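Long-range contacts in beta-gamma-crystallin (Geodia cydonium, PDB 4IAU), which is of unknown function but binds calcium and belongs to the beta/gamma-crystallin family of Greek-key proteins: residues G37-Y42 against R74-V79; A30-T35 against I58-S63; T3-L8 against D17-Q22; F41-N46 against G54-K59. One frame throughout, in Å; residues are numbered along the deposited sequence.

Contact 1 (G37-Y42 against R74-V79)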
loop_
_atom_site.group_PDB
_atom_site.type_symbol
_atom_site.label_atom_id
_atom_site.label_comp_id
_atom_site.label_asym_id
_atom_site.label_seq_id
_atom_site.Cartn_x
_atom_site.Cartn_y
_atom_site.Cartn_z
ATOM N N GLY A 37 6.227 8.547 -7.937
ATOM C CA GLY A 37 5.332 7.489 -7.503
ATOM C C GLY A 37 4.633 7.831 -6.196
ATOM O O GLY A 37 4.370 8.987 -5.869
HETATM N N MSE A 38 4.267 6.780 -5.458
HETATM C CA MSE A 38 3.568 6.881 -4.192
HETATM C C MSE A 38 4.196 5.852 -3.248
HETATM O O MSE A 38 4.431 4.719 -3.670
HETATM C CB MSE A 38 2.085 6.580 -4.350
HETATM C CG MSE A 38 1.351 7.605 -5.155
HETATM SE SE MSE A 38 -0.573 7.215 -5.156
HETATM C CE MSE A 38 -0.558 5.932 -3.729
ATOM N N TRP A 39 4.461 6.245 -2.016
ATOM C CA TRP A 39 5.135 5.394 -1.088
ATOM C C TRP A 39 4.384 5.317 0.242
ATOM O O TRP A 39 3.752 6.273 0.654
ATOM C CB TRP A 39 6.566 5.898 -0.812
ATOM C CG TRP A 39 7.481 5.777 -1.988
ATOM C CD1 TRP A 39 7.453 6.519 -3.135
ATOM C CD2 TRP A 39 8.540 4.840 -2.146
ATOM N NE1 TRP A 39 8.454 6.107 -3.994
ATOM C CE2 TRP A 39 9.139 5.084 -3.405
ATOM C CE3 TRP A 39 9.094 3.833 -1.317
ATOM C CZ2 TRP A 39 10.241 4.334 -3.866
ATOM C CZ3 TRP A 39 10.178 3.085 -1.770
ATOM C CH2 TRP A 39 10.730 3.351 -3.045
ATOM N N ILE A 40 4.541 4.199 0.934
ATOM C CA ILE A 40 3.976 4.025 2.260
ATOM C C ILE A 40 5.125 3.697 3.191
ATOM O O ILE A 40 6.001 2.877 2.880
ATOM C CB ILE A 40 2.891 2.918 2.333
ATOM C CG1 ILE A 40 1.941 3.006 1.159
ATOM C CG2 ILE A 40 2.149 3.023 3.664
ATOM C CD1 ILE A 40 0.949 1.914 1.017
ATOM N N PHE A 41 5.122 4.355 4.345
ATOM C CA PHE A 41 6.117 4.243 5.399
ATOM C C PHE A 41 5.467 3.659 6.634
ATOM O O PHE A 41 4.319 4.004 6.947
ATOM C CB PHE A 41 6.769 5.591 5.714
ATOM C CG PHE A 41 7.364 6.232 4.460
ATOM C CD1 PHE A 41 6.510 6.944 3.609
ATOM C CD2 PHE A 41 8.714 6.079 4.154
ATOM C CE1 PHE A 41 7.059 7.421 2.425
ATOM C CE2 PHE A 41 9.217 6.539 2.957
ATOM C CZ PHE A 41 8.364 7.189 2.102
ATOM N N TYR A 42 6.215 2.806 7.363
ATOM C CA TYR A 42 5.659 2.072 8.470
ATOM C C TYR A 42 6.590 2.152 9.674
ATOM O O TYR A 42 7.809 2.091 9.538
ATOM C CB TYR A 42 5.484 0.595 8.100
ATOM C CG TYR A 42 4.663 0.372 6.852
ATOM C CD1 TYR A 42 5.244 0.408 5.600
ATOM C CD2 TYR A 42 3.293 0.136 6.914
ATOM C CE1 TYR A 42 4.507 0.229 4.451
ATOM C CE2 TYR A 42 2.526 -0.083 5.771
ATOM C CZ TYR A 42 3.148 -0.054 4.521
ATOM O OH TYR A 42 2.475 -0.282 3.359
ATOM N N ARG A 74 10.667 1.983 9.946
ATOM C CA ARG A 74 11.384 0.706 9.971
ATOM C C ARG A 74 11.141 -0.110 8.715
ATOM O O ARG A 74 11.803 -1.148 8.542
ATOM C CB ARG A 74 11.078 -0.090 11.242
ATOM C CG ARG A 74 11.687 0.498 12.509
ATOM C CD ARG A 74 13.113 0.017 12.760
ATOM N NE ARG A 74 14.118 0.569 11.887
ATOM C CZ ARG A 74 14.790 1.679 12.123
ATOM N NH1 ARG A 74 14.492 2.455 13.122
ATOM N NH2 ARG A 74 15.776 2.041 11.297
ATOM N N SER A 75 10.263 0.318 7.825
ATOM C CA SER A 75 10.083 -0.278 6.524
ATOM C C SER A 75 9.306 0.712 5.673
ATOM O O SER A 75 8.635 1.607 6.189
ATOM C CB SER A 75 9.376 -1.642 6.577
ATOM O OG SER A 75 8.088 -1.570 7.154
ATOM N N PHE A 76 9.371 0.532 4.341
ATOM C CA PHE A 76 8.654 1.419 3.432
ATOM C C PHE A 76 8.679 0.777 2.070
ATOM O O PHE A 76 9.565 -0.021 1.735
ATOM C CB PHE A 76 9.239 2.843 3.436
ATOM C CG PHE A 76 10.722 2.951 3.146
ATOM C CD1 PHE A 76 11.628 2.856 4.182
ATOM C CD2 PHE A 76 11.209 3.149 1.867
ATOM C CE1 PHE A 76 12.995 2.984 3.920
ATOM C CE2 PHE A 76 12.550 3.267 1.636
ATOM C CZ PHE A 76 13.462 3.184 2.657
ATOM N N ARG A 77 7.684 1.145 1.236
ATOM C CA ARG A 77 7.583 0.512 -0.073
ATOM C C ARG A 77 6.776 1.372 -1.018
ATOM O O ARG A 77 5.890 2.127 -0.594
ATOM C CB ARG A 77 6.957 -0.901 0.021
ATOM C CG ARG A 77 5.575 -0.895 0.692
ATOM C CD ARG A 77 5.024 -2.318 0.738
ATOM N NE ARG A 77 3.868 -2.388 1.609
ATOM C CZ ARG A 77 3.309 -3.538 2.004
ATOM N NH1 ARG A 77 3.773 -4.697 1.526
ATOM N NH2 ARG A 77 2.309 -3.545 2.853
ATOM N N PRO A 78 7.015 1.241 -2.318
ATOM C CA PRO A 78 6.215 1.937 -3.306
ATOM C C PRO A 78 4.890 1.212 -3.515
ATOM O O PRO A 78 4.727 0.029 -3.262
ATOM C CB PRO A 78 7.099 1.881 -4.564
ATOM C CG PRO A 78 7.839 0.549 -4.419
ATOM C CD PRO A 78 8.101 0.429 -2.957
ATOM N N VAL A 79 3.927 1.973 -4.051
ATOM C CA VAL A 79 2.671 1.424 -4.478
ATOM C C VAL A 79 2.810 1.177 -5.980
ATOM O O VAL A 79 2.705 2.084 -6.807
ATOM C CB VAL A 79 1.492 2.343 -4.158
ATOM C CG1 VAL A 79 0.171 1.705 -4.584
ATOM C CG2 VAL A 79 1.459 2.695 -2.651
HETATM O O HOH W 1 4.596 4.241 -6.903
#
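Strands 38-42 and 75-78 run antiparallel, with axes 4.7 Å apart at 165°, and Ile40 and Arg77 form a hydrogen-bonded pair, Ile40 N to Arg77 O and Arg77 N to Ile40 O both being 2.9 Å. Arg74 and Ser75 both face Tyr42, a classic beta bulge: Arg74 N reaches Tyr42 O at 2.9 Å, whereas the bond from Ser75 N is weak. On the face carrying Trp39 and Phe76, Pro78 lies over one face of the indole, its CB 3.9 Å from the centroid of the six-membered ring of Trp39, a CH-pi contact. Phe76 turns its ring edge to Trp39, Phe76 CD2 lying 3.8 Å from Trp39 CZ3. This face belongs to the core of a beta/gamma-crystallin Greek-key domain, packed by Val6 and Leu8 of strand 5-9. Ile40, Tyr42 and Arg77 occupy the other face, toward strand 86-89 of the next domain. There Arg77 CG sits between the backbone N and the carbonyl carbon (chi1 56°), and the extended chain carries NE to 3.1 Å from Tyr42 OH, its acceptor; the hydroxyl lies in the guanidinium plane, which stands 78° from the phenol ring. Tyr42 OH also bonds Phe94 O, and Arg77 NH2 bonds the carbonyls of Phe94 and Gly96. A phenylalanine in place of Tyr42 would probably leave Arg77 NE without its acceptor and Phe94 O without a hydroxyl partner.

Contact 2 (A30-T35 against I58-S63)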
loop_
_atom_site.group_PDB
_atom_site.type_symbol
_atom_site.label_atom_id
_atom_site.label_comp_id
_atom_site.label_asym_id
_atom_site.label_seq_id
_atom_site.Cartn_x
_atom_site.Cartn_y
_atom_site.Cartn_z
ATOM N N ALA A 30 14.727 10.795 9.077
ATOM C CA ALA A 30 13.896 11.825 9.707
ATOM C C ALA A 30 13.088 12.657 8.697
ATOM O O ALA A 30 12.059 13.205 9.107
ATOM C CB ALA A 30 14.763 12.736 10.543
ATOM N N ARG A 31 13.549 12.826 7.477
ATOM C CA ARG A 31 12.885 13.681 6.483
ATOM C C ARG A 31 12.777 12.916 5.177
ATOM O O ARG A 31 13.537 11.984 4.906
ATOM C CB ARG A 31 13.621 15.014 6.295
ATOM C CG ARG A 31 13.607 15.857 7.548
ATOM C CD ARG A 31 14.046 17.326 7.312
ATOM N NE ARG A 31 15.374 17.396 6.944
ATOM C CZ ARG A 31 15.959 18.363 6.259
ATOM N NH1 ARG A 31 15.306 19.385 5.725
ATOM N NH2 ARG A 31 17.242 18.194 6.050
ATOM N N VAL A 32 11.809 13.351 4.371
ATOM C CA VAL A 32 11.416 12.601 3.173
ATOM C C VAL A 32 11.032 13.547 2.053
ATOM O O VAL A 32 10.418 14.602 2.284
ATOM C CB VAL A 32 10.226 11.685 3.531
ATOM C CG1 VAL A 32 9.015 12.462 4.047
ATOM C CG2 VAL A 32 9.834 10.777 2.345
ATOM N N ARG A 33 11.296 13.118 0.824
ATOM C CA ARG A 33 10.736 13.704 -0.380
ATOM C C ARG A 33 10.505 12.585 -1.403
ATOM O O ARG A 33 11.459 12.046 -1.939
ATOM C CB ARG A 33 11.619 14.769 -0.993
ATOM C CG ARG A 33 11.033 15.416 -2.226
ATOM C CD ARG A 33 11.949 16.434 -2.811
ATOM N NE ARG A 33 11.523 16.847 -4.134
ATOM C CZ ARG A 33 12.201 17.684 -4.903
ATOM N NH1 ARG A 33 13.320 18.232 -4.438
ATOM N NH2 ARG A 33 11.718 17.906 -6.123
ATOM N N VAL A 34 9.225 12.254 -1.648
ATOM C CA VAL A 34 8.893 11.357 -2.743
ATOM C C VAL A 34 9.048 12.121 -4.055
ATOM O O VAL A 34 8.394 13.154 -4.248
ATOM C CB VAL A 34 7.459 10.825 -2.624
ATOM C CG1 VAL A 34 7.095 10.054 -3.871
ATOM C CG2 VAL A 34 7.310 9.956 -1.394
ATOM N N THR A 35 9.925 11.651 -4.930
ATOM C CA THR A 35 10.153 12.326 -6.214
ATOM C C THR A 35 9.422 11.630 -7.362
ATOM O O THR A 35 9.105 12.324 -8.338
ATOM C CB THR A 35 11.640 12.456 -6.478
ATOM O OG1 THR A 35 12.222 11.172 -6.519
ATOM C CG2 THR A 35 12.284 13.335 -5.406
ATOM N N ILE A 58 2.225 6.104 7.134
ATOM C CA ILE A 58 1.880 7.288 6.371
ATOM C C ILE A 58 2.076 6.981 4.886
ATOM O O ILE A 58 3.080 6.375 4.520
ATOM C CB ILE A 58 2.649 8.538 6.821
ATOM C CG1 ILE A 58 2.144 9.776 6.071
ATOM C CG2 ILE A 58 4.154 8.369 6.672
ATOM C CD1 ILE A 58 2.611 11.070 6.695
ATOM N N LYS A 59 1.137 7.409 4.057
ATOM C CA LYS A 59 1.223 7.323 2.629
ATOM C C LYS A 59 1.586 8.709 2.082
ATOM O O LYS A 59 0.908 9.678 2.424
ATOM C CB LYS A 59 -0.109 6.823 2.029
ATOM C CG LYS A 59 -0.086 6.719 0.509
ATOM C CD LYS A 59 -1.296 6.207 -0.242
ATOM C CE LYS A 59 -2.235 7.299 -0.652
ATOM N NZ LYS A 59 -1.725 8.407 -1.479
ATOM N N LEU A 60 2.603 8.784 1.249
ATOM C CA LEU A 60 3.069 10.014 0.693
ATOM C C LEU A 60 3.156 9.976 -0.826
ATOM O O LEU A 60 3.594 9.028 -1.447
ATOM C CB LEU A 60 4.478 10.371 1.262
ATOM C CG LEU A 60 4.492 10.627 2.773
ATOM C CD1 LEU A 60 5.939 10.818 3.239
ATOM C CD2 LEU A 60 3.651 11.841 3.111
ATOM N N ASP A 61 2.696 11.107 -1.391
ATOM C CA ASP A 61 2.705 11.345 -2.827
ATOM C C ASP A 61 3.891 12.210 -3.214
ATOM O O ASP A 61 4.620 12.753 -2.384
ATOM C CB ASP A 61 1.392 11.987 -3.211
ATOM C CG ASP A 61 0.161 11.137 -2.978
ATOM O OD1 ASP A 61 0.192 9.920 -2.701
ATOM O OD2 ASP A 61 -0.919 11.739 -3.062
ATOM N N GLU A 62 4.083 12.327 -4.520
ATOM C CA GLU A 62 5.140 13.174 -5.080
ATOM C C GLU A 62 5.114 14.547 -4.459
ATOM O O GLU A 62 4.033 15.161 -4.288
ATOM C CB GLU A 62 4.926 13.268 -6.582
ATOM C CG GLU A 62 5.369 11.997 -7.307
ATOM C CD GLU A 62 4.853 11.802 -8.714
ATOM O OE1 GLU A 62 4.098 12.663 -9.231
ATOM O OE2 GLU A 62 5.272 10.800 -9.388
ATOM N N SER A 63 6.284 15.084 -4.204
ATOM C CA SER A 63 6.479 16.376 -3.585
ATOM C C SER A 63 7.692 17.069 -4.140
ATOM O O SER A 63 8.646 16.419 -4.568
ATOM C CB SER A 63 6.716 16.127 -2.078
ATOM O OG SER A 63 6.953 17.255 -1.283
HETATM O O HOH W 2 7.866 15.738 1.086
#
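Val32, Arg33 and Val34 meet Leu60, Glu62 and Ser63 in a contact between the two sheets of the N-terminal domain, strand 31-36 belonging to one and strand 57-61 to the other. The short strand axes approach to 7.2 Å at 49°, too far apart for sheet pairing, so between the strands side chains do the joining. Val32 and Leu60 reach toward each other tip to tip, with Val32 CG1 3.6 Å from Leu60 CD1. Val34 comes across the base of the same leucine, its CG2 3.9 Å from Leu60 CB, and presses its CB to within 3.4 Å of Asp61 O. Beyond Asp61 the chain closes in and polar bonds take over. Ser63 N donates to Val34 O at 2.9 Å, and the alpha hydrogen of Glu62 also points to that oxygen. Arg33 extends alongside: with CG anti to N (chi1 -178°) and a straight chain to NE, it brings Arg33 NE within 2.9 Å of Ser63 O, which lies somewhat out of the guanidinium plane. With a serine in place of Arg33, too short to reach, Ser63 O would probably be left without this donor and the chain at residues 62-63 less firmly tied to strand 31-36. A water joins Val32 O to Ser63 OG, which also bonds His65 O. Glu62 OE2 bonds Gly37 N. Val32 pairs through its backbone with Met67, so the link beginning at residues 62-63 carries the chain across to strand 67-68 of the other sheet, the strand exchange between paired Greek keys by which beta/gamma-crystallin domains are built.

Contact 3 (T3-L8 against D17-Q22)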
loop_
_atom_site.group_PDB
_atom_site.type_symbol
_atom_site.label_atom_id
_atom_site.label_comp_id
_atom_site.label_asym_id
_atom_site.label_seq_id
_atom_site.Cartn_x
_atom_site.Cartn_y
_atom_site.Cartn_z
ATOM N N THR A 3 10.855 3.703 -11.764
ATOM C CA THR A 3 9.458 4.056 -11.807
ATOM C C THR A 3 8.921 4.670 -10.503
ATOM O O THR A 3 7.931 5.454 -10.525
ATOM C CB THR A 3 8.629 2.807 -12.186
ATOM O OG1 THR A 3 9.211 2.303 -13.399
ATOM C CG2 THR A 3 7.300 3.334 -12.585
ATOM N N ALA A 4 9.499 4.367 -9.387
ATOM C CA ALA A 4 9.192 5.012 -8.095
ATOM C C ALA A 4 10.513 5.393 -7.452
ATOM O O ALA A 4 11.496 4.659 -7.561
ATOM C CB ALA A 4 8.401 4.070 -7.214
ATOM N N LYS A 5 10.521 6.540 -6.754
ATOM C CA LYS A 5 11.760 7.025 -6.164
ATOM C C LYS A 5 11.442 7.911 -4.975
ATOM O O LYS A 5 10.534 8.754 -5.050
ATOM C CB LYS A 5 12.606 7.735 -7.213
ATOM C CG LYS A 5 14.046 7.925 -6.831
ATOM C CD LYS A 5 14.843 8.549 -7.996
ATOM C CE LYS A 5 16.302 8.666 -7.605
ATOM N NZ LYS A 5 17.030 9.307 -8.769
ATOM N N VAL A 6 12.194 7.753 -3.909
ATOM C CA VAL A 6 12.067 8.577 -2.721
ATOM C C VAL A 6 13.463 8.896 -2.184
ATOM O O VAL A 6 14.331 8.052 -2.169
ATOM C CB VAL A 6 11.155 7.919 -1.660
ATOM C CG1 VAL A 6 11.721 6.575 -1.185
ATOM C CG2 VAL A 6 10.914 8.850 -0.487
ATOM N N THR A 7 13.612 10.128 -1.715
ATOM C CA THR A 7 14.786 10.555 -1.007
ATOM C C THR A 7 14.463 10.619 0.491
ATOM O O THR A 7 13.441 11.175 0.889
ATOM C CB THR A 7 15.218 11.965 -1.445
ATOM O OG1 THR A 7 15.576 11.937 -2.825
ATOM C CG2 THR A 7 16.403 12.499 -0.608
ATOM N N LEU A 8 15.344 10.038 1.301
ATOM C CA LEU A 8 15.234 10.054 2.740
ATOM C C LEU A 8 16.506 10.638 3.316
ATOM O O LEU A 8 17.602 10.425 2.817
ATOM C CB LEU A 8 15.006 8.648 3.327
ATOM C CG LEU A 8 13.662 8.002 2.939
ATOM C CD1 LEU A 8 13.637 6.558 3.331
ATOM C CD2 LEU A 8 12.547 8.759 3.560
ATOM N N ASP A 17 18.662 7.721 -1.740
ATOM C CA ASP A 17 17.492 7.525 -2.574
ATOM C C ASP A 17 17.190 6.022 -2.670
ATOM O O ASP A 17 18.072 5.198 -2.680
ATOM C CB ASP A 17 17.730 8.070 -3.968
ATOM C CG ASP A 17 17.982 9.570 -4.031
ATOM O OD1 ASP A 17 17.678 10.264 -3.074
ATOM O OD2 ASP A 17 18.533 10.005 -5.106
ATOM N N PHE A 18 15.886 5.715 -2.759
ATOM C CA PHE A 18 15.401 4.360 -2.878
ATOM C C PHE A 18 14.430 4.275 -4.036
ATOM O O PHE A 18 13.640 5.191 -4.289
ATOM C CB PHE A 18 14.671 3.965 -1.598
ATOM C CG PHE A 18 15.574 3.986 -0.382
ATOM C CD1 PHE A 18 15.752 5.185 0.319
ATOM C CD2 PHE A 18 16.241 2.852 0.029
ATOM C CE1 PHE A 18 16.604 5.248 1.415
ATOM C CE2 PHE A 18 17.087 2.908 1.137
ATOM C CZ PHE A 18 17.276 4.097 1.810
ATOM N N THR A 19 14.447 3.110 -4.723
ATOM C CA THR A 19 13.592 2.861 -5.870
ATOM C C THR A 19 12.848 1.545 -5.717
ATOM O O THR A 19 12.150 1.136 -6.644
ATOM C CB THR A 19 14.395 2.816 -7.171
ATOM O OG1 THR A 19 15.387 1.804 -7.081
ATOM C CG2 THR A 19 15.104 4.157 -7.389
ATOM N N SER A 20 12.970 0.860 -4.589
ATOM C CA SER A 20 12.330 -0.417 -4.384
ATOM C C SER A 20 11.965 -0.594 -2.932
ATOM O O SER A 20 12.435 0.147 -2.062
ATOM C CB SER A 20 13.233 -1.548 -4.870
ATOM O OG SER A 20 14.353 -1.619 -4.024
ATOM N N GLU A 21 11.175 -1.607 -2.638
ATOM C CA GLU A 21 10.691 -1.854 -1.290
ATOM C C GLU A 21 11.826 -2.182 -0.331
ATOM O O GLU A 21 12.771 -2.878 -0.682
ATOM C CB GLU A 21 9.633 -2.963 -1.269
ATOM C CG GLU A 21 10.152 -4.376 -1.482
ATOM C CD GLU A 21 9.063 -5.409 -1.367
ATOM O OE1 GLU A 21 8.607 -5.617 -0.210
ATOM O OE2 GLU A 21 8.590 -5.939 -2.374
ATOM N N GLN A 22 11.681 -1.715 0.915
ATOM C CA GLN A 22 12.613 -1.950 1.980
ATOM C C GLN A 22 11.896 -2.529 3.184
ATOM O O GLN A 22 11.202 -1.797 3.913
ATOM C CB GLN A 22 13.339 -0.629 2.351
ATOM C CG GLN A 22 14.012 0.010 1.152
ATOM C CD GLN A 22 15.098 -0.791 0.496
ATOM O OE1 GLN A 22 15.940 -1.421 1.134
ATOM N NE2 GLN A 22 15.123 -0.776 -0.838
HETATM O O HOH W 3 11.046 1.858 -9.069
HETATM O O HOH W 4 19.545 8.749 -7.201
#
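Thr7 and Asp17 lie side by side on one face of the hairpin formed by strands 5-9 and 15-18, joined by a short bond in which Thr7 OG1 donates to Asp17 OD1 at 2.7 Å. Thr7 OG1 and Asp17 CG each stand opposite their own carbonyl carbon (chi1 -63° in both), which points the two side chains the same way. The hydroxyl comes from above the carboxylate, 50° out of its plane. The other oxygen turns toward Lys5: a water takes a hydrogen from Lys5 NZ and gives one to Asp17 OD2 at 2.6 Å, bridging charges beyond salt-bridge distance. On the opposite face, Leu8 crosses Phe18 at about a right angle, with Leu8 CD1 3.8 Å from Phe18 CE1. Two backbone bonds hold the register, Val6 N to Phe18 O at 3.0 Å and Phe18 N to Val6 O at 2.9 Å. Farther out, Phe76 meets Phe18 edge-to-face and pairs with Gln22 through its backbone, joining the chain that leaves the hairpin to the partner sheet. The hairpin is thus two-sided: hydrocarbon turns toward the sandwich interior, while the outer face carries a hydroxyl-carboxylate bond and, at least in one conformer of Lys5, a water between opposite charges that probably attract weakly.

Contact 4 (F41-N46 against G54-K59)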
loop_
_atom_site.group_PDB
_atom_site.type_symbol
_atom_site.label_atom_id
_atom_site.label_comp_id
_atom_site.label_asym_id
_atom_site.label_seq_id
_atom_site.Cartn_x
_atom_site.Cartn_y
_atom_site.Cartn_z
ATOM N N PHE A 41 5.122 4.355 4.345
ATOM C CA PHE A 41 6.117 4.243 5.399
ATOM C C PHE A 41 5.467 3.659 6.634
ATOM O O PHE A 41 4.319 4.004 6.947
ATOM C CB PHE A 41 6.769 5.591 5.714
ATOM C CG PHE A 41 7.364 6.232 4.460
ATOM C CD1 PHE A 41 6.510 6.944 3.609
ATOM C CD2 PHE A 41 8.714 6.079 4.154
ATOM C CE1 PHE A 41 7.059 7.421 2.425
ATOM C CE2 PHE A 41 9.217 6.539 2.957
ATOM C CZ PHE A 41 8.364 7.189 2.102
ATOM N N TYR A 42 6.215 2.806 7.363
ATOM C CA TYR A 42 5.659 2.072 8.470
ATOM C C TYR A 42 6.590 2.152 9.674
ATOM O O TYR A 42 7.809 2.091 9.538
ATOM C CB TYR A 42 5.484 0.595 8.100
ATOM C CG TYR A 42 4.663 0.372 6.852
ATOM C CD1 TYR A 42 5.244 0.408 5.600
ATOM C CD2 TYR A 42 3.293 0.136 6.914
ATOM C CE1 TYR A 42 4.507 0.229 4.451
ATOM C CE2 TYR A 42 2.526 -0.083 5.771
ATOM C CZ TYR A 42 3.148 -0.054 4.521
ATOM O OH TYR A 42 2.475 -0.282 3.359
ATOM N N GLN A 43 5.971 2.181 10.858
ATOM C CA GLN A 43 6.733 2.251 12.101
ATOM C C GLN A 43 7.480 0.971 12.422
ATOM O O GLN A 43 8.527 1.015 13.094
ATOM C CB GLN A 43 5.737 2.626 13.223
ATOM C CG GLN A 43 6.364 2.764 14.576
ATOM C CD GLN A 43 5.392 3.296 15.583
ATOM O OE1 GLN A 43 4.185 2.973 15.538
ATOM N NE2 GLN A 43 5.878 4.101 16.494
ATOM N N GLN A 44 6.949 -0.186 12.009
ATOM C CA GLN A 44 7.568 -1.468 12.231
ATOM C C GLN A 44 8.140 -2.020 10.943
ATOM O O GLN A 44 7.685 -1.705 9.837
ATOM C CB GLN A 44 6.561 -2.497 12.779
ATOM C CG GLN A 44 5.812 -2.058 14.010
ATOM C CD GLN A 44 4.751 -3.056 14.412
ATOM O OE1 GLN A 44 3.990 -3.545 13.575
ATOM N NE2 GLN A 44 4.706 -3.361 15.707
ATOM N N ALA A 45 9.117 -2.923 11.093
ATOM C CA ALA A 45 9.643 -3.701 9.954
ATOM C C ALA A 45 8.537 -4.524 9.331
ATOM O O ALA A 45 7.490 -4.785 9.917
ATOM C CB ALA A 45 10.780 -4.586 10.425
ATOM N N ASN A 46 8.794 -4.945 8.088
ATOM C CA ASN A 46 7.858 -5.830 7.430
ATOM C C ASN A 46 6.468 -5.220 7.350
ATOM O O ASN A 46 5.455 -5.928 7.400
ATOM C CB ASN A 46 7.844 -7.246 8.049
ATOM C CG ASN A 46 9.262 -7.772 8.107
ATOM O OD1 ASN A 46 10.026 -7.734 7.138
ATOM N ND2 ASN A 46 9.650 -8.215 9.287
ATOM N N GLY A 54 -1.711 -1.961 12.805
ATOM C CA GLY A 54 -2.156 -0.996 13.766
ATOM C C GLY A 54 -1.110 -0.017 14.270
ATOM O O GLY A 54 -1.494 0.955 14.944
ATOM N N SER A 55 0.155 -0.199 13.959
ATOM C CA SER A 55 1.197 0.767 14.274
ATOM C C SER A 55 1.072 1.971 13.322
ATOM O O SER A 55 0.212 2.035 12.450
ATOM C CB SER A 55 2.571 0.115 14.249
ATOM O OG SER A 55 2.689 -0.831 15.267
ATOM N N LEU A 56 1.976 2.936 13.520
ATOM C CA LEU A 56 1.899 4.145 12.724
ATOM C C LEU A 56 2.330 3.882 11.284
ATOM O O LEU A 56 3.158 3.019 10.997
ATOM C CB LEU A 56 2.763 5.264 13.329
ATOM C CG LEU A 56 2.457 5.659 14.782
ATOM C CD1 LEU A 56 3.467 6.643 15.271
ATOM C CD2 LEU A 56 1.024 6.175 14.932
ATOM N N TRP A 57 1.732 4.639 10.387
ATOM C CA TRP A 57 1.962 4.554 8.966
ATOM C C TRP A 57 1.666 5.872 8.332
ATOM O O TRP A 57 0.864 6.664 8.857
ATOM C CB TRP A 57 1.059 3.419 8.374
ATOM C CG TRP A 57 -0.388 3.796 8.506
ATOM C CD1 TRP A 57 -1.157 3.653 9.638
ATOM C CD2 TRP A 57 -1.203 4.445 7.527
ATOM N NE1 TRP A 57 -2.408 4.171 9.406
ATOM C CE2 TRP A 57 -2.474 4.657 8.136
ATOM C CE3 TRP A 57 -1.015 4.873 6.225
ATOM C CZ2 TRP A 57 -3.508 5.273 7.439
ATOM C CZ3 TRP A 57 -2.050 5.490 5.531
ATOM C CH2 TRP A 57 -3.275 5.664 6.163
ATOM N N ILE A 58 2.225 6.104 7.134
ATOM C CA ILE A 58 1.880 7.288 6.371
ATOM C C ILE A 58 2.076 6.981 4.886
ATOM O O ILE A 58 3.080 6.375 4.520
ATOM C CB ILE A 58 2.649 8.538 6.821
ATOM C CG1 ILE A 58 2.144 9.776 6.071
ATOM C CG2 ILE A 58 4.154 8.369 6.672
ATOM C CD1 ILE A 58 2.611 11.070 6.695
ATOM N N LYS A 59 1.137 7.409 4.057
ATOM C CA LYS A 59 1.223 7.323 2.629
ATOM C C LYS A 59 1.586 8.709 2.082
ATOM O O LYS A 59 0.908 9.678 2.424
ATOM C CB LYS A 59 -0.109 6.823 2.029
ATOM C CG LYS A 59 -0.086 6.719 0.509
ATOM C CD LYS A 59 -1.296 6.207 -0.242
ATOM C CE LYS A 59 -2.235 7.299 -0.652
ATOM N NZ LYS A 59 -1.725 8.407 -1.479
HETATM O O HOH W 5 4.394 0.164 17.083
#
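Phe41 and Ile58 make the hydrogen-bonded antiparallel pair, with Phe41 N to Ile58 O at 2.9 Å and Ile58 N to Phe41 O at 3.0 Å. A third backbone bond, from Gln43 N to Leu56 O at 2.9 Å, continues the pairing just past the end of strand 38-42, and Asn48 ND2 gives that carbonyl a second donor. The side-chain bonding centres on Gln43. It stretches out fully, its CG turned away from its own backbone N (chi1 -179°), and its amide takes the place of a backbone carbonyl: Leu56 N donates to Gln43 OE1 at 3.0 Å, nearly straight at 169°. A water close to Ser55 OG, 2.7 Å away, also gives Gln43 OE1 a weak bond. Gln44 lays its amide by Ser55, with Gln44 CD 3.2 Å from Ser55 OG, yet neither amide end is well angled to bond that hydroxyl; Gln44 OE1 instead pairs with Ser51 OG. Leu56 makes van der Waals packing on the Gln43 amide. The apolar contacts are Phe41 CB to Ile58 CG2 at 3.9 Å and Trp57 CB to Tyr42 CD2 at 4.2 Å. The indole instead meets Phe94 edge-to-face. As the strands of this Greek-key sheet separate, backbone pairing therefore passes to side-chain amides: Gln43 meets both a backbone N-H and a water, so the loop end is held by polar bonds.

Contacts 1 and 4 share strand 38-42, the middle strand of one sheet, and pair it with 75-78 and 57-61 on its two sides. Contact 3 is the hairpin of the other sheet, and contact 2 joins the two sheets, linked to contact 3 by the backbone bond from Thr7 N to Arg33 O and to contact 1 by that from Leu60 N to Trp39 O. Contact 1 is the most buried, with aromatic packing on one face and a tyrosine-arginine pair toward the neighbouring domain on the other. Contacts 2, 3 and 4 are partly buried and mix apolar packing with polar bonds: an arginine on a backbone carbonyl in contact 2, a hydroxyl-carboxylate bond in contact 3, neutral amides in contact 4.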